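Local coordinates for succinoglycan biosynthesis protein (Bacillus cereus ATCC 14579, PDB 3B55), which is of unknown function but binds a calcium ion and belongs to the erythromycin esterase-like family, which suggests, without proving, a hydrolytic role, at residues 151-156 against 166-171; 178-183 against 260-265; 289-294 against 326-331; 313-318 against 425-430. The protein carries 1 engineered substitution. All coordinates share one frame; numbering follows the deposited sequence.

Contact 1 of 4, residues 151-156 against 166-171; sequences DWIRQY and VRVIGM
Ile153 and Val166 form the centre of an apolar contact between helix 144-158 and the entry to edge strand 167-172. The branch methyl CG2 of Ile153 lies 3.8 Å from Val166 CB, the two side chains crossing at about a right angle. The longer arm of Ile153, extended at its second torsion (-179°), reaches farther along the strand and brings CD1 to 4.2 Å from Val168 CG2. Val166 shares out its branches: with CG1 trans to the backbone N (chi1 176°), CG2 falls beside that nitrogen and meets the Tyr156 ring obliquely, 4.1 Å from Tyr156 CD1.

Within the helix, Arg154 NH2 donates to the syn lone pair of Asp151 OD1 at 2.7 Å as part of a salt bridge; no polar bond crosses between the two segments.

The helix and strand close a beta-alpha-beta crossover from strand 109-112. Ile153 also touches Leu110 of that parallel neighbour and Val126 of helix 116-128, while Val102 of helix 88-104 packs on both Val166 and Tyr156.

Contact 2 of 4, residues 178-183 against 260-265; sequences ENVYNN and RIIEQF
Tyr181 and Ile262 carry this packing of helix 178-192 against helix 250-268. The tyrosine side chain leaves its helix with CG trans to the carbonyl carbon (chi1 -69°), which swings the ring across to the other helix although the CB itself does not point there. Ile262 answers with an extended arm: CG1 lies beside the backbone N, and the second torsion of 172° carries CD1 to 3.5 Å from Tyr181 CE1. The other branch of the isoleucine, CG2, lies 3.7 Å from Tyr181 OH, so the two branches follow the ring's length. Val180 adds a looser touch, its CG1 being 4.5 Å from Ile262 CG1.

The hydroxyl of Tyr181 finds its polar partner outside, in a hydrogen bond with Thr210 OG1, and Leu206 of helix 197-206 touches both Tyr181 and Ile262. No hydrogen bond or salt bridge joins the two segments, which implies that the contact between them rests on shape and burial of apolar surface.

Contact 3 of 4, residues 289-294 against 326-331; sequences ENAKWT and QHLAEY
A cation-pi pair, Lys292 with Tyr331, joins helix 278-298 to helix 324-332, two helices of the alpha/beta fold that flank its mixed sheet. The lysine lies across one face of the ring at about a right angle to the tyrosine side chain. Its CD sits almost over the ring centre, 3.8 Å from the Tyr331 centroid and only 7° off the normal, a CH-pi contact. A bend at chi3 (92°), away from a relaxed staggered value, then turns the ammonium toward the ring's CE2 side, where Lys292 NZ is 3.4 Å from Tyr331 CE2 and, still over the face, 3.8 Å from the Tyr331 centroid. Both polar ends find weak hydrogen-bond partners on helix 278-298, Lys292 NZ with Tyr288 OH and Tyr331 OH with Glu296 OE2.

Deeper in, Ala291 and Leu328 meet loosely, and Ala291 rests on Val303 of strand 301-306. Within the first helix, Asn290 O accepts from two donors: the backbone N of Thr294, and Thr294 OG1 at 2.9 Å with a C=O...donor angle of 156°.

Contact 4 of 4, residues 313-318 against 425-430; sequences TNMLSF and KAFDIL
The carbonyl oxygen of Thr313 accepts a hydrogen bond from Ser311 OG, and the side chain of the same threonine presses on the end of helix 423-426. Its OG1 lies 3.2 Å from Ala426 CB, a close packing contact. The other branch, CG2, is 3.7 Å from Lys425 CB, the lysine chain then running away in an extended form. A backbone hydrogen bond between Ala426 and Lys312 ties the loop to the helix just before this point.

Phe427 is where the chain leaves helix 423-426 on its way into strand 429-433, which runs parallel to strand 336-344 in the central mixed sheet. The loop that follows helix 307-310 thus packs on a helix-to-strand turn.

Met315, a selenomethionine whose side chain is about 11 Å from the bound calcium ion, bends at chi3 (88°) to bring CE obliquely to the far end of the Phe427 ring, a short 3.3 Å from Phe427 CZ. Ile421 of strand 418-421 also touches Thr313, Met315 and Ala426.

From the N terminus, contact 1 closes first, with nine residues between its segments, joining helix 144-158 to edge strand 167-172. That strand leads into helix 178-192, where contact 2 begins; 76 residues, largely helical, lie between its segments before it closes on helix 250-268. Contacts 1, 2 and 3 are in series. Contact 3 opens on the next helix, 278-298, whose Glu289 has a long, weak ion pair with Arg260 of contact 2, and whose Thr294 packs on Ile169 of contact 1. Contacts 3 and 4 cross: 313-318 lies between 289-294 and 326-331, but its partner, 425-430, comes 107 residues farther on. Contacts 1 and 4 reach the same sheet on opposite sides of the chain's centre.

Contact 1 of 4, residues 151-156 against 166-171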
loop_
_atom_site.group_PDB
_atom_site.type_symbol
_atom_site.label_atom_id
_atom_site.label_comp_id
_atom_site.label_asym_id
_atom_site.label_seq_id
_atom_site.Cartn_x
_atom_site.Cartn_y
_atom_site.Cartn_z
ATOM N N ASP A 151 7.284 -5.817 -14.583
ATOM C CA ASP A 151 8.228 -6.220 -15.613
ATOM C C ASP A 151 9.546 -5.479 -15.424
ATOM O O ASP A 151 10.612 -6.058 -15.607
ATOM C CB ASP A 151 7.670 -5.947 -17.006
ATOM C CG ASP A 151 8.625 -6.377 -18.100
ATOM O OD1 ASP A 151 9.241 -7.451 -17.944
ATOM O OD2 ASP A 151 8.756 -5.655 -19.110
ATOM N N TRP A 152 9.486 -4.201 -15.056
ATOM C CA TRP A 152 10.722 -3.459 -14.830
ATOM C C TRP A 152 11.468 -4.090 -13.644
ATOM O O TRP A 152 12.696 -4.216 -13.668
ATOM C CB TRP A 152 10.444 -1.986 -14.523
ATOM C CG TRP A 152 11.662 -1.305 -13.993
ATOM C CD1 TRP A 152 12.762 -0.928 -14.705
ATOM C CD2 TRP A 152 11.973 -1.059 -12.616
ATOM N NE1 TRP A 152 13.745 -0.476 -13.857
ATOM C CE2 TRP A 152 13.289 -0.550 -12.567
ATOM C CE3 TRP A 152 11.273 -1.233 -11.415
ATOM C CZ2 TRP A 152 13.920 -0.202 -11.365
ATOM C CZ3 TRP A 152 11.901 -0.887 -10.216
ATOM C CH2 TRP A 152 13.213 -0.384 -10.203
ATOM N N ILE A 153 10.729 -4.488 -12.608
ATOM C CA ILE A 153 11.369 -5.094 -11.450
ATOM C C ILE A 153 11.995 -6.436 -11.821
ATOM O O ILE A 153 13.062 -6.783 -11.320
ATOM C CB ILE A 153 10.387 -5.319 -10.293
ATOM C CG1 ILE A 153 9.780 -3.988 -9.851
ATOM C CG2 ILE A 153 11.123 -5.964 -9.132
ATOM C CD1 ILE A 153 8.806 -4.119 -8.684
ATOM N N ARG A 154 11.319 -7.191 -12.685
ATOM C CA ARG A 154 11.826 -8.484 -13.135
ATOM C C ARG A 154 13.150 -8.257 -13.867
ATOM O O ARG A 154 14.119 -8.994 -13.669
ATOM C CB ARG A 154 10.831 -9.141 -14.094
ATOM C CG ARG A 154 11.376 -10.379 -14.802
ATOM C CD ARG A 154 10.412 -10.873 -15.877
ATOM N NE ARG A 154 10.351 -9.975 -17.027
ATOM C CZ ARG A 154 11.359 -9.771 -17.872
ATOM N NH1 ARG A 154 12.515 -10.399 -17.699
ATOM N NH2 ARG A 154 11.209 -8.953 -18.899
ATOM N N GLN A 155 13.179 -7.230 -14.711
ATOM C CA GLN A 155 14.373 -6.896 -15.482
ATOM C C GLN A 155 15.506 -6.429 -14.577
ATOM O O GLN A 155 16.654 -6.862 -14.718
ATOM C CB GLN A 155 14.051 -5.805 -16.511
ATOM C CG GLN A 155 13.173 -6.277 -17.652
ATOM C CD GLN A 155 12.903 -5.182 -18.670
ATOM O OE1 GLN A 155 11.758 -4.771 -18.875
ATOM N NE2 GLN A 155 13.961 -4.700 -19.310
ATOM N N TYR A 156 15.182 -5.539 -13.649
ATOM C CA TYR A 156 16.169 -5.028 -12.716
ATOM C C TYR A 156 16.820 -6.172 -11.939
ATOM O O TYR A 156 18.031 -6.168 -11.721
ATOM C CB TYR A 156 15.503 -4.043 -11.748
ATOM C CG TYR A 156 16.443 -3.455 -10.725
ATOM C CD1 TYR A 156 16.792 -4.163 -9.573
ATOM C CD2 TYR A 156 17.018 -2.201 -10.927
ATOM C CE1 TYR A 156 17.692 -3.633 -8.647
ATOM C CE2 TYR A 156 17.921 -1.663 -10.008
ATOM C CZ TYR A 156 18.252 -2.382 -8.877
ATOM O OH TYR A 156 19.140 -1.844 -7.973
ATOM N N VAL A 166 15.050 -6.605 -5.749
ATOM C CA VAL A 166 13.853 -6.001 -5.183
ATOM C C VAL A 166 12.824 -7.100 -4.943
ATOM O O VAL A 166 12.501 -7.853 -5.862
ATOM C CB VAL A 166 13.247 -4.966 -6.143
ATOM C CG1 VAL A 166 11.936 -4.421 -5.573
ATOM C CG2 VAL A 166 14.256 -3.846 -6.389
ATOM N N ARG A 167 12.323 -7.194 -3.709
ATOM C CA ARG A 167 11.325 -8.201 -3.347
ATOM C C ARG A 167 9.935 -7.574 -3.360
ATOM O O ARG A 167 9.776 -6.393 -3.047
ATOM C CB ARG A 167 11.594 -8.753 -1.944
ATOM C CG ARG A 167 13.011 -9.238 -1.699
ATOM C CD ARG A 167 13.408 -10.383 -2.625
ATOM N NE ARG A 167 12.513 -11.537 -2.542
ATOM C CZ ARG A 167 12.208 -12.182 -1.419
ATOM N NH1 ARG A 167 12.716 -11.792 -0.258
ATOM N NH2 ARG A 167 11.390 -13.226 -1.459
ATOM N N VAL A 168 8.931 -8.363 -3.724
ATOM C CA VAL A 168 7.561 -7.875 -3.760
ATOM C C VAL A 168 6.734 -8.522 -2.663
ATOM O O VAL A 168 6.552 -9.735 -2.643
ATOM C CB VAL A 168 6.895 -8.155 -5.120
ATOM C CG1 VAL A 168 5.400 -7.881 -5.038
ATOM C CG2 VAL A 168 7.518 -7.274 -6.180
ATOM N N ILE A 169 6.231 -7.697 -1.752
ATOM C CA ILE A 169 5.421 -8.179 -0.634
ATOM C C ILE A 169 4.005 -7.601 -0.673
ATOM O O ILE A 169 3.786 -6.488 -1.159
ATOM C CB ILE A 169 6.068 -7.790 0.741
ATOM C CG1 ILE A 169 7.408 -8.509 0.928
ATOM C CG2 ILE A 169 5.128 -8.126 1.892
ATOM C CD1 ILE A 169 8.586 -7.754 0.357
ATOM N N GLY A 170 3.054 -8.370 -0.155
ATOM C CA GLY A 170 1.673 -7.932 -0.097
ATOM C C GLY A 170 1.282 -7.753 1.363
ATOM O O GLY A 170 1.425 -8.676 2.171
HETATM N N MSE A 171 0.785 -6.575 1.719
HETATM C CA MSE A 171 0.403 -6.337 3.099
HETATM C C MSE A 171 -1.091 -6.536 3.373
HETATM O O MSE A 171 -1.507 -6.548 4.533
HETATM C CB MSE A 171 0.827 -4.929 3.518
HETATM C CG MSE A 171 0.034 -3.816 2.862
HETATM SE SE MSE A 171 0.626 -2.054 3.419
HETATM C CE MSE A 171 -0.088 -1.021 1.942
#

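Contact 2 of 4, residues 178-183 against 260-265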
loop_
_atom_site.group_PDB
_atom_site.type_symbol
_atom_site.label_atom_id
_atom_site.label_comp_id
_atom_site.label_asym_id
_atom_site.label_seq_id
_atom_site.Cartn_x
_atom_site.Cartn_y
_atom_site.Cartn_z
ATOM N N GLU A 178 -4.420 -20.966 -0.755
ATOM C CA GLU A 178 -3.693 -22.185 -0.454
ATOM C C GLU A 178 -2.161 -22.104 -0.518
ATOM O O GLU A 178 -1.478 -22.840 0.199
ATOM C CB GLU A 178 -4.216 -23.299 -1.368
ATOM C CG GLU A 178 -3.966 -24.706 -0.872
ATOM C CD GLU A 178 -4.828 -25.729 -1.596
ATOM O OE1 GLU A 178 -4.654 -26.945 -1.351
ATOM O OE2 GLU A 178 -5.686 -25.312 -2.407
ATOM N N ASN A 179 -1.605 -21.222 -1.345
ATOM C CA ASN A 179 -0.148 -21.133 -1.424
ATOM C C ASN A 179 0.486 -20.775 -0.085
ATOM O O ASN A 179 1.591 -21.215 0.221
ATOM C CB ASN A 179 0.297 -20.135 -2.507
ATOM C CG ASN A 179 -0.428 -18.798 -2.423
ATOM O OD1 ASN A 179 -1.322 -18.602 -1.592
ATOM N ND2 ASN A 179 -0.035 -17.865 -3.284
ATOM N N VAL A 180 -0.214 -19.985 0.720
ATOM C CA VAL A 180 0.309 -19.608 2.028
ATOM C C VAL A 180 0.381 -20.850 2.913
ATOM O O VAL A 180 1.368 -21.071 3.609
ATOM C CB VAL A 180 -0.593 -18.552 2.707
ATOM C CG1 VAL A 180 -0.238 -18.426 4.186
ATOM C CG2 VAL A 180 -0.426 -17.213 2.009
ATOM N N TYR A 181 -0.679 -21.653 2.877
ATOM C CA TYR A 181 -0.757 -22.880 3.660
ATOM C C TYR A 181 0.299 -23.890 3.215
ATOM O O TYR A 181 0.903 -24.561 4.054
ATOM C CB TYR A 181 -2.152 -23.496 3.536
ATOM C CG TYR A 181 -3.225 -22.676 4.211
ATOM C CD1 TYR A 181 -3.357 -22.672 5.602
ATOM C CD2 TYR A 181 -4.099 -21.886 3.465
ATOM C CE1 TYR A 181 -4.334 -21.902 6.234
ATOM C CE2 TYR A 181 -5.078 -21.114 4.085
ATOM C CZ TYR A 181 -5.189 -21.127 5.469
ATOM O OH TYR A 181 -6.158 -20.370 6.087
ATOM N N ASN A 182 0.519 -23.998 1.903
ATOM C CA ASN A 182 1.515 -24.931 1.388
ATOM C C ASN A 182 2.932 -24.539 1.785
ATOM O O ASN A 182 3.809 -25.398 1.852
ATOM C CB ASN A 182 1.428 -25.057 -0.135
ATOM C CG ASN A 182 0.156 -25.747 -0.590
ATOM O OD1 ASN A 182 -0.329 -26.672 0.058
ATOM N ND2 ASN A 182 -0.379 -25.310 -1.723
ATOM N N ASN A 183 3.173 -23.255 2.035
ATOM C CA ASN A 183 4.510 -22.829 2.459
ATOM C C ASN A 183 4.794 -23.383 3.848
ATOM O O ASN A 183 5.897 -23.850 4.134
ATOM C CB ASN A 183 4.627 -21.300 2.498
ATOM C CG ASN A 183 4.790 -20.691 1.120
ATOM O OD1 ASN A 183 5.315 -21.330 0.205
ATOM N ND2 ASN A 183 4.364 -19.439 0.969
ATOM N N ARG A 260 1.244 -15.912 10.614
ATOM C CA ARG A 260 0.726 -14.671 11.172
ATOM C C ARG A 260 -0.397 -14.120 10.288
ATOM O O ARG A 260 -1.339 -13.502 10.774
ATOM C CB ARG A 260 1.843 -13.639 11.267
ATOM C CG ARG A 260 1.460 -12.430 12.073
ATOM C CD ARG A 260 1.473 -12.756 13.554
ATOM N NE ARG A 260 0.848 -11.700 14.345
ATOM C CZ ARG A 260 -0.463 -11.576 14.520
ATOM N NH1 ARG A 260 -1.292 -12.447 13.963
ATOM N NH2 ARG A 260 -0.945 -10.579 15.246
ATOM N N ILE A 261 -0.288 -14.336 8.982
ATOM C CA ILE A 261 -1.301 -13.853 8.051
ATOM C C ILE A 261 -2.652 -14.527 8.309
ATOM O O ILE A 261 -3.695 -13.882 8.225
ATOM C CB ILE A 261 -0.873 -14.103 6.589
ATOM C CG1 ILE A 261 0.368 -13.264 6.262
ATOM C CG2 ILE A 261 -2.016 -13.769 5.644
ATOM C CD1 ILE A 261 0.138 -11.758 6.290
ATOM N N ILE A 262 -2.623 -15.822 8.615
ATOM C CA ILE A 262 -3.834 -16.585 8.891
ATOM C C ILE A 262 -4.532 -16.037 10.136
ATOM O O ILE A 262 -5.765 -15.956 10.176
ATOM C CB ILE A 262 -3.512 -18.080 9.112
ATOM C CG1 ILE A 262 -2.670 -18.608 7.948
ATOM C CG2 ILE A 262 -4.807 -18.875 9.226
ATOM C CD1 ILE A 262 -2.134 -20.007 8.153
ATOM N N GLU A 263 -3.754 -15.674 11.155
ATOM C CA GLU A 263 -4.332 -15.107 12.372
ATOM C C GLU A 263 -4.920 -13.729 12.073
ATOM O O GLU A 263 -5.981 -13.369 12.593
ATOM C CB GLU A 263 -3.278 -14.946 13.459
ATOM C CG GLU A 263 -2.776 -16.238 14.085
ATOM C CD GLU A 263 -1.808 -15.966 15.222
ATOM O OE1 GLU A 263 -2.268 -15.617 16.332
ATOM O OE2 GLU A 263 -0.586 -16.082 14.993
ATOM N N GLN A 264 -4.218 -12.957 11.244
ATOM C CA GLN A 264 -4.683 -11.623 10.890
ATOM C C GLN A 264 -6.026 -11.711 10.182
ATOM O O GLN A 264 -6.948 -10.941 10.468
ATOM C CB GLN A 264 -3.673 -10.919 9.982
ATOM C CG GLN A 264 -2.383 -10.485 10.678
ATOM C CD GLN A 264 -1.382 -9.906 9.703
ATOM O OE1 GLN A 264 -1.624 -9.877 8.497
ATOM N NE2 GLN A 264 -0.244 -9.462 10.213
ATOM N N PHE A 265 -6.132 -12.664 9.262
ATOM C CA PHE A 265 -7.364 -12.840 8.520
ATOM C C PHE A 265 -8.509 -13.320 9.411
ATOM O O PHE A 265 -9.587 -12.734 9.401
ATOM C CB PHE A 265 -7.140 -13.814 7.353
ATOM C CG PHE A 265 -8.390 -14.132 6.581
ATOM C CD1 PHE A 265 -9.226 -15.179 6.970
ATOM C CD2 PHE A 265 -8.766 -13.347 5.494
ATOM C CE1 PHE A 265 -10.416 -15.437 6.285
ATOM C CE2 PHE A 265 -9.957 -13.597 4.806
ATOM C CZ PHE A 265 -10.781 -14.645 5.205
#

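Contact 3 of 4, residues 289-294 against 326-331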
loop_
_atom_site.group_PDB
_atom_site.type_symbol
_atom_site.label_atom_id
_atom_site.label_comp_id
_atom_site.label_asym_id
_atom_site.label_seq_id
_atom_site.Cartn_x
_atom_site.Cartn_y
_atom_site.Cartn_z
ATOM N N GLU A 289 1.486 -4.094 10.292
ATOM C CA GLU A 289 2.354 -5.158 10.793
ATOM C C GLU A 289 3.124 -5.834 9.672
ATOM O O GLU A 289 4.298 -6.164 9.829
ATOM C CB GLU A 289 1.536 -6.217 11.553
ATOM C CG GLU A 289 0.851 -5.710 12.814
ATOM C CD GLU A 289 0.230 -6.834 13.642
ATOM O OE1 GLU A 289 -0.005 -7.933 13.084
ATOM O OE2 GLU A 289 -0.042 -6.610 14.845
ATOM N N ASN A 290 2.461 -6.033 8.539
ATOM C CA ASN A 290 3.098 -6.681 7.402
ATOM C C ASN A 290 4.144 -5.782 6.765
ATOM O O ASN A 290 5.170 -6.263 6.294
ATOM C CB ASN A 290 2.034 -7.101 6.385
ATOM C CG ASN A 290 1.128 -8.193 6.931
ATOM O OD1 ASN A 290 0.009 -8.407 6.446
ATOM N ND2 ASN A 290 1.615 -8.896 7.948
ATOM N N ALA A 291 3.883 -4.478 6.762
ATOM C CA ALA A 291 4.821 -3.515 6.203
ATOM C C ALA A 291 5.996 -3.370 7.174
ATOM O O ALA A 291 7.143 -3.196 6.757
ATOM C CB ALA A 291 4.139 -2.179 6.008
ATOM N N LYS A 292 5.707 -3.443 8.471
ATOM C CA LYS A 292 6.754 -3.332 9.487
ATOM C C LYS A 292 7.632 -4.578 9.455
ATOM O O LYS A 292 8.860 -4.485 9.514
ATOM C CB LYS A 292 6.149 -3.168 10.885
ATOM C CG LYS A 292 7.213 -3.069 11.963
ATOM C CD LYS A 292 6.678 -2.525 13.276
ATOM C CE LYS A 292 6.226 -3.632 14.203
ATOM N NZ LYS A 292 6.134 -3.126 15.604
ATOM N N TRP A 293 7.002 -5.743 9.362
ATOM C CA TRP A 293 7.745 -6.998 9.301
ATOM C C TRP A 293 8.769 -6.973 8.140
ATOM O O TRP A 293 9.910 -7.411 8.292
ATOM C CB TRP A 293 6.773 -8.165 9.107
ATOM C CG TRP A 293 7.459 -9.481 9.010
ATOM C CD1 TRP A 293 7.766 -10.325 10.037
ATOM C CD2 TRP A 293 8.025 -10.062 7.830
ATOM N NE1 TRP A 293 8.494 -11.393 9.571
ATOM C CE2 TRP A 293 8.669 -11.255 8.220
ATOM C CE3 TRP A 293 8.054 -9.685 6.481
ATOM C CZ2 TRP A 293 9.340 -12.080 7.306
ATOM C CZ3 TRP A 293 8.723 -10.506 5.568
ATOM C CH2 TRP A 293 9.357 -11.690 5.989
ATOM N N THR A 294 8.355 -6.451 6.988
ATOM C CA THR A 294 9.220 -6.377 5.812
ATOM C C THR A 294 10.471 -5.538 6.067
ATOM O O THR A 294 11.585 -5.980 5.825
ATOM C CB THR A 294 8.461 -5.779 4.611
ATOM O OG1 THR A 294 7.297 -6.568 4.346
ATOM C CG2 THR A 294 9.352 -5.768 3.367
ATOM N N GLN A 326 -0.707 5.743 10.322
ATOM C CA GLN A 326 -0.580 6.310 11.661
ATOM C C GLN A 326 0.244 5.387 12.554
ATOM O O GLN A 326 1.012 5.854 13.398
ATOM C CB GLN A 326 -1.954 6.535 12.286
ATOM C CG GLN A 326 -2.739 7.645 11.621
ATOM C CD GLN A 326 -4.179 7.657 12.059
ATOM O OE1 GLN A 326 -4.564 8.412 12.948
ATOM N NE2 GLN A 326 -4.983 6.793 11.453
ATOM N N HIS A 327 0.087 4.078 12.355
ATOM C CA HIS A 327 0.826 3.094 13.141
ATOM C C HIS A 327 2.283 3.176 12.734
ATOM O O HIS A 327 3.171 3.098 13.568
ATOM C CB HIS A 327 0.312 1.673 12.872
ATOM C CG HIS A 327 -1.162 1.507 13.064
ATOM N ND1 HIS A 327 -1.800 1.809 14.248
ATOM C CD2 HIS A 327 -2.117 1.024 12.232
ATOM C CE1 HIS A 327 -3.084 1.512 14.139
ATOM N NE2 HIS A 327 -3.301 1.033 12.927
ATOM N N LEU A 328 2.523 3.321 11.433
ATOM C CA LEU A 328 3.885 3.417 10.928
ATOM C C LEU A 328 4.603 4.660 11.458
ATOM O O LEU A 328 5.708 4.555 11.982
ATOM C CB LEU A 328 3.884 3.423 9.401
ATOM C CG LEU A 328 3.559 2.080 8.747
ATOM C CD1 LEU A 328 3.270 2.280 7.265
ATOM C CD2 LEU A 328 4.712 1.119 8.959
ATOM N N ALA A 329 3.984 5.832 11.325
ATOM C CA ALA A 329 4.604 7.062 11.822
ATOM C C ALA A 329 4.856 6.948 13.326
ATOM O O ALA A 329 5.909 7.343 13.829
ATOM C CB ALA A 329 3.701 8.261 11.545
ATOM N N GLU A 330 3.872 6.393 14.025
ATOM C CA GLU A 330 3.925 6.202 15.467
ATOM C C GLU A 330 5.074 5.289 15.904
ATOM O O GLU A 330 5.689 5.501 16.949
ATOM C CB GLU A 330 2.573 5.644 15.942
ATOM C CG GLU A 330 2.501 5.230 17.407
ATOM C CD GLU A 330 1.067 4.990 17.856
ATOM O OE1 GLU A 330 0.270 4.455 17.048
ATOM O OE2 GLU A 330 0.739 5.330 19.012
ATOM N N TYR A 331 5.377 4.276 15.105
ATOM C CA TYR A 331 6.461 3.375 15.467
ATOM C C TYR A 331 7.815 3.835 14.928
ATOM O O TYR A 331 8.824 3.762 15.626
ATOM C CB TYR A 331 6.155 1.957 14.978
ATOM C CG TYR A 331 7.257 0.960 15.248
ATOM C CD1 TYR A 331 8.322 0.817 14.366
ATOM C CD2 TYR A 331 7.243 0.170 16.400
ATOM C CE1 TYR A 331 9.352 -0.086 14.614
ATOM C CE2 TYR A 331 8.269 -0.740 16.661
ATOM C CZ TYR A 331 9.323 -0.861 15.762
ATOM O OH TYR A 331 10.352 -1.746 16.007
#

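Contact 4 of 4, residues 313-318 against 425-430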
loop_
_atom_site.group_PDB
_atom_site.type_symbol
_atom_site.label_atom_id
_atom_site.label_comp_id
_atom_site.label_asym_id
_atom_site.label_seq_id
_atom_site.Cartn_x
_atom_site.Cartn_y
_atom_site.Cartn_z
ATOM N N THR A 313 -1.936 10.833 9.009
ATOM C CA THR A 313 -3.158 11.162 9.726
ATOM C C THR A 313 -4.265 10.399 9.025
ATOM O O THR A 313 -4.089 9.956 7.889
ATOM C CB THR A 313 -3.470 12.668 9.695
ATOM O OG1 THR A 313 -3.574 13.110 8.335
ATOM C CG2 THR A 313 -2.375 13.449 10.403
ATOM N N ASN A 314 -5.394 10.245 9.710
ATOM C CA ASN A 314 -6.539 9.502 9.193
ATOM C C ASN A 314 -7.476 10.322 8.314
ATOM O O ASN A 314 -8.266 11.104 8.820
ATOM C CB ASN A 314 -7.322 8.918 10.378
ATOM C CG ASN A 314 -8.345 7.866 9.958
ATOM O OD1 ASN A 314 -8.949 7.201 10.808
ATOM N ND2 ASN A 314 -8.537 7.704 8.654
HETATM N N MSE A 315 -7.394 10.134 7.000
HETATM C CA MSE A 315 -8.268 10.863 6.082
HETATM C C MSE A 315 -9.434 9.968 5.653
HETATM O O MSE A 315 -10.321 10.397 4.923
HETATM C CB MSE A 315 -7.489 11.343 4.847
HETATM C CG MSE A 315 -6.989 10.252 3.921
HETATM SE SE MSE A 315 -6.209 10.975 2.289
HETATM C CE MSE A 315 -4.406 11.219 2.898
ATOM N N LEU A 316 -9.419 8.727 6.136
ATOM C CA LEU A 316 -10.448 7.732 5.845
ATOM C C LEU A 316 -11.294 7.505 7.095
ATOM O O LEU A 316 -11.947 6.465 7.241
ATOM C CB LEU A 316 -9.796 6.403 5.443
ATOM C CG LEU A 316 -9.512 6.057 3.978
ATOM C CD1 LEU A 316 -9.514 7.285 3.093
ATOM C CD2 LEU A 316 -8.179 5.337 3.914
ATOM N N SER A 317 -11.284 8.481 7.992
ATOM C CA SER A 317 -12.028 8.366 9.238
ATOM C C SER A 317 -13.518 8.037 9.086
ATOM O O SER A 317 -14.167 7.673 10.068
ATOM C CB SER A 317 -11.849 9.643 10.074
ATOM O OG SER A 317 -12.085 10.806 9.303
ATOM N N PHE A 318 -14.073 8.148 7.882
ATOM C CA PHE A 318 -15.490 7.832 7.745
ATOM C C PHE A 318 -15.752 6.330 7.890
ATOM O O PHE A 318 -16.901 5.908 8.008
ATOM C CB PHE A 318 -16.076 8.366 6.426
ATOM C CG PHE A 318 -15.705 7.569 5.210
ATOM C CD1 PHE A 318 -14.453 7.710 4.623
ATOM C CD2 PHE A 318 -16.627 6.697 4.631
ATOM C CE1 PHE A 318 -14.114 6.991 3.476
ATOM C CE2 PHE A 318 -16.301 5.971 3.483
ATOM C CZ PHE A 318 -15.040 6.122 2.902
ATOM N N LYS A 425 0.237 17.649 7.903
ATOM C CA LYS A 425 0.344 16.609 8.922
ATOM C C LYS A 425 0.275 15.210 8.315
ATOM O O LYS A 425 0.909 14.283 8.808
ATOM C CB LYS A 425 -0.757 16.779 9.969
ATOM C CG LYS A 425 -0.699 18.125 10.685
ATOM C CD LYS A 425 -1.685 18.210 11.847
ATOM C CE LYS A 425 -1.689 19.617 12.433
ATOM N NZ LYS A 425 -2.351 19.703 13.770
ATOM N N ALA A 426 -0.486 15.068 7.238
ATOM C CA ALA A 426 -0.636 13.780 6.579
ATOM C C ALA A 426 0.591 13.355 5.773
ATOM O O ALA A 426 0.959 12.177 5.779
ATOM C CB ALA A 426 -1.854 13.809 5.677
ATOM N N PHE A 427 1.230 14.305 5.093
ATOM C CA PHE A 427 2.389 13.982 4.267
ATOM C C PHE A 427 3.608 14.878 4.437
ATOM O O PHE A 427 3.495 16.082 4.691
ATOM C CB PHE A 427 2.009 14.017 2.787
ATOM C CG PHE A 427 0.859 13.128 2.422
ATOM C CD1 PHE A 427 1.011 11.744 2.389
ATOM C CD2 PHE A 427 -0.380 13.676 2.095
ATOM C CE1 PHE A 427 -0.059 10.910 2.029
ATOM C CE2 PHE A 427 -1.458 12.854 1.733
ATOM C CZ PHE A 427 -1.297 11.467 1.701
ATOM N N ASP A 428 4.781 14.277 4.264
ATOM C CA ASP A 428 6.045 14.995 4.348
ATOM C C ASP A 428 6.346 15.537 2.947
ATOM O O ASP A 428 6.920 16.608 2.791
ATOM C CB ASP A 428 7.185 14.048 4.759
ATOM C CG ASP A 428 6.946 13.380 6.102
ATOM O OD1 ASP A 428 6.700 14.104 7.097
ATOM O OD2 ASP A 428 7.008 12.131 6.166
ATOM N N ILE A 429 5.941 14.792 1.924
ATOM C CA ILE A 429 6.207 15.196 0.546
ATOM C C ILE A 429 4.986 15.031 -0.345
ATOM O O ILE A 429 4.333 13.985 -0.319
ATOM C CB ILE A 429 7.367 14.357 -0.028
ATOM C CG1 ILE A 429 8.604 14.543 0.861
ATOM C CG2 ILE A 429 7.668 14.769 -1.485
ATOM C CD1 ILE A 429 9.720 13.551 0.590
ATOM N N LEU A 430 4.676 16.061 -1.133
ATOM C CA LEU A 430 3.534 15.994 -2.037
ATOM C C LEU A 430 3.930 16.077 -3.510
ATOM O O LEU A 430 4.731 16.920 -3.910
ATOM C CB LEU A 430 2.524 17.112 -1.756
ATOM C CG LEU A 430 1.285 16.951 -2.660
ATOM C CD1 LEU A 430 0.143 16.310 -1.876
ATOM C CD2 LEU A 430 0.856 18.290 -3.214
#